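Local atomic coordinates of ulvan Lyase-PL25 (Pseudoalteromonas sp. PLSV, PDB entry 5UAM), a protein that degrades ulvan, the sulfated cell-wall polysaccharide of green seaweeds, as a beta-propeller lyase of polysaccharide lyase family 25. Residues A[349-354]-A[395-400]. Residues are numbered along the deposited sequence; the frame is centred on the assembly and turned at random.
Sequences GGDKVI and GGEHFV
Val353 lies over one face of the Phe399 ring where two neighbouring blades of the beta-propeller meet. The segment 349-354 takes in the end of strand 347-352, an edge strand of one four-stranded antiparallel blade, and the first loop residues after it, while 395-400 lies in the loop between strands 384-392 and 400-408 of the next, reaching the start of the latter. Val353 CG1 stands 4.1 Å from the Phe399 ring centroid and 18° off the ring normal, a CH-pi contact displaced toward the CG side of the ring. That methyl is swung anti to the backbone N (chi1 174°), which leaves CG2 beside the N and lets it approach Phe399 CE1 at 4.1 Å. The two side chains thus meet at a slant, with both valine branches used. Phe399 CB also packs against the carbonyl oxygen Val353 O at 3.4 Å. Around this pair, Trp390 touches both side chains, and the Tyr375 ring meets that of Phe399 at a steep angle. With alanine in place of Phe399, the Val353 methyls would probably lose their aromatic surface and a gap would open in the seam beside Trp390 and Tyr375.

Toward the more exposed end, Asp351 and Glu397 run side by side in the same direction, their carboxylate planes turned 60° apart. Asp351 OD2 lies 3.7 Å from Glu397 CA, but its distance to Glu397 OE2 is 5.5 Å, a separation that probably limits the repulsion between the like charges. Between the two backbones, water takes the place of direct hydrogen bonds. One molecule bridges Asp351 N and Gly396 O, and a second lies between Lys352 O and Glu397 O. A third, lying at the edge of the Phe399 ring and in its plane, bridges Val353 O and Phe399 N, accepting from the latter at 2.9 Å.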
ATOM      1  N   GLY A 349      -0.997  -8.158 -21.560  1.00 19.98           N
ATOM      2  CA  GLY A 349       0.043  -7.299 -21.037  1.00 19.70           C
ATOM      3  C   GLY A 349       1.162  -8.049 -20.351  1.00 19.68           C
ATOM      4  O   GLY A 349       1.549  -9.144 -20.775  1.00 24.11           O
ATOM      5  N   GLY A 350       1.693  -7.449 -19.297  1.00 17.51           N
ATOM      6  CA  GLY A 350       2.861  -7.956 -18.619  1.00 19.10           C
ATOM      7  C   GLY A 350       4.138  -7.251 -18.996  1.00 19.53           C
ATOM      8  O   GLY A 350       5.199  -7.633 -18.503  1.00 20.79           O
ATOM      9  N   ASP A 351       4.068  -6.245 -19.862  1.00 18.92           N
ATOM     10  CA  ASP A 351       5.261  -5.513 -20.273  1.00 20.18           C
ATOM     11  C   ASP A 351       5.713  -4.549 -19.184  1.00 18.10           C
ATOM     12  O   ASP A 351       4.904  -3.996 -18.435  1.00 17.27           O
ATOM     13  CB  ASP A 351       4.971  -4.741 -21.556  1.00 21.87           C
ATOM     14  CG  ASP A 351       4.502  -5.647 -22.688  1.00 31.06           C
ATOM     15  OD1 ASP A 351       5.332  -6.445 -23.168  1.00 33.38           O
ATOM     16  OD2 ASP A 351       3.311  -5.571 -23.070  1.00 32.09           O
ATOM     17  N   LYS A 352       7.031  -4.364 -19.093  1.00 18.62           N
ATOM     18  CA  LYS A 352       7.597  -3.405 -18.153  1.00 17.24           C
ATOM     19  C   LYS A 352       7.151  -2.001 -18.525  1.00 17.45           C
ATOM     20  O   LYS A 352       7.089  -1.636 -19.706  1.00 20.71           O
ATOM     21  CB  LYS A 352       9.129  -3.446 -18.213  1.00 19.71           C
ATOM     22  CG  LYS A 352       9.768  -4.704 -17.656  1.00 22.84           C
ATOM     23  CD  LYS A 352      11.289  -4.651 -17.834  1.00 26.71           C
ATOM     24  CE  LYS A 352      11.964  -5.886 -17.297  1.00 32.95           C
ATOM     25  NZ  LYS A 352      13.428  -5.831 -17.596  1.00 34.06           N
ATOM     26  N   VAL A 353       6.855  -1.204 -17.501  1.00 15.20           N
ATOM     27  CA  VAL A 353       6.533   0.202 -17.713  1.00 16.83           C
ATOM     28  C   VAL A 353       7.738   0.942 -18.271  1.00 17.31           C
ATOM     29  O   VAL A 353       7.644   1.629 -19.294  1.00 18.83           O
ATOM     30  CB  VAL A 353       6.029   0.837 -16.404  1.00 18.16           C
ATOM     31  CG1 VAL A 353       5.836   2.338 -16.583  1.00 18.19           C
ATOM     32  CG2 VAL A 353       4.711   0.181 -15.928  1.00 16.88           C
ATOM     33  N   ILE A 354       8.888   0.808 -17.616  1.00 18.64           N
ATOM     34  CA  ILE A 354      10.124   1.448 -18.063  1.00 17.42           C
ATOM     35  C   ILE A 354      10.850   0.456 -18.969  1.00 18.82           C
ATOM     36  O   ILE A 354      11.325  -0.579 -18.473  1.00 21.39           O
ATOM     37  CB  ILE A 354      10.996   1.871 -16.875  1.00 17.65           C
ATOM     38  CG1 ILE A 354      10.189   2.805 -15.962  1.00 18.94           C
ATOM     39  CG2 ILE A 354      12.258   2.552 -17.411  1.00 20.01           C
ATOM     40  CD1 ILE A 354      10.903   3.226 -14.666  1.00 23.71           C
ATOM     41  N   GLY A 395      -2.640   0.889 -24.289  1.00 19.80           N
ATOM     42  CA  GLY A 395      -3.114  -0.055 -23.297  1.00 20.24           C
ATOM     43  C   GLY A 395      -2.020  -0.688 -22.482  1.00 20.95           C
ATOM     44  O   GLY A 395      -2.224  -1.755 -21.891  1.00 21.17           O
ATOM     45  N   GLY A 396      -0.850  -0.064 -22.435  1.00 17.53           N
ATOM     46  CA  GLY A 396       0.206  -0.498 -21.548  1.00 18.38           C
ATOM     47  C   GLY A 396       1.269  -1.358 -22.183  1.00 20.28           C
ATOM     48  O   GLY A 396       2.087  -1.927 -21.452  1.00 22.20           O
ATOM     49  N   GLU A 397       1.268  -1.495 -23.507  1.00 21.35           N
ATOM     50  CA  GLU A 397       2.355  -2.206 -24.177  1.00 25.57           C
ATOM     51  C   GLU A 397       3.620  -1.360 -24.207  1.00 30.13           C
ATOM     52  O   GLU A 397       4.728  -1.887 -24.055  1.00 29.05           O
ATOM     53  CB  GLU A 397       1.948  -2.588 -25.598  1.00 27.62           C
ATOM     54  CG  GLU A 397       0.862  -3.642 -25.655  1.00 40.92           C
ATOM     55  CD  GLU A 397       0.679  -4.221 -27.042  1.00 54.48           C
ATOM     56  OE1 GLU A 397       1.453  -3.850 -27.955  1.00 49.00           O
ATOM     57  OE2 GLU A 397      -0.237  -5.054 -27.209  1.00 62.18           O
ATOM     58  N   HIS A 398       3.478  -0.048 -24.401  1.00 22.84           N
ATOM     59  CA  HIS A 398       4.622   0.860 -24.413  1.00 22.08           C
ATOM     60  C   HIS A 398       4.285   2.116 -23.630  1.00 20.70           C
ATOM     61  O   HIS A 398       3.200   2.680 -23.787  1.00 22.06           O
ATOM     62  CB  HIS A 398       4.986   1.304 -25.828  1.00 22.40           C
ATOM     63  CG  HIS A 398       5.302   0.179 -26.756  1.00 26.55           C
ATOM     64  ND1 HIS A 398       4.339  -0.445 -27.516  1.00 32.36           N
ATOM     65  CD2 HIS A 398       6.471  -0.439 -27.046  1.00 33.75           C
ATOM     66  CE1 HIS A 398       4.905  -1.390 -28.249  1.00 37.09           C
ATOM     67  NE2 HIS A 398       6.198  -1.408 -27.978  1.00 35.20           N
ATOM     68  N   PHE A 399       5.233   2.558 -22.803  1.00 19.10           N
ATOM     69  CA  PHE A 399       5.137   3.811 -22.079  1.00 17.87           C
ATOM     70  C   PHE A 399       6.303   4.711 -22.469  1.00 19.76           C
ATOM     71  O   PHE A 399       7.397   4.236 -22.776  1.00 23.01           O
ATOM     72  CB  PHE A 399       5.208   3.588 -20.561  1.00 18.82           C
ATOM     73  CG  PHE A 399       4.011   2.883 -19.983  1.00 16.67           C
ATOM     74  CD1 PHE A 399       3.896   1.504 -20.069  1.00 17.83           C
ATOM     75  CD2 PHE A 399       3.008   3.599 -19.351  1.00 17.13           C
ATOM     76  CE1 PHE A 399       2.789   0.848 -19.536  1.00 18.14           C
ATOM     77  CE2 PHE A 399       1.906   2.956 -18.820  1.00 17.42           C
ATOM     78  CZ  PHE A 399       1.798   1.581 -18.915  1.00 17.55           C
ATOM     79  N   VAL A 400       6.039   6.015 -22.470  1.00 21.20           N
ATOM     80  CA  VAL A 400       7.024   7.047 -22.771  1.00 21.98           C
ATOM     81  C   VAL A 400       7.095   7.985 -21.577  1.00 20.53           C
ATOM     82  O   VAL A 400       6.059   8.366 -21.026  1.00 21.19           O
ATOM     83  CB  VAL A 400       6.620   7.844 -24.025  1.00 25.47           C
ATOM     84  CG1 VAL A 400       7.561   9.022 -24.229  1.00 30.84           C
ATOM     85  CG2 VAL A 400       6.653   6.937 -25.238  1.00 30.48           C
TER
HETATM   86  O   HOH W   1       1.623  -4.535 -20.864  1.00 24.38           O
HETATM   87  O   HOH W   2       7.124  -1.792 -22.331  1.00 33.06           O
HETATM   88  O   HOH W   3       7.287   0.773 -21.928  1.00 25.04           O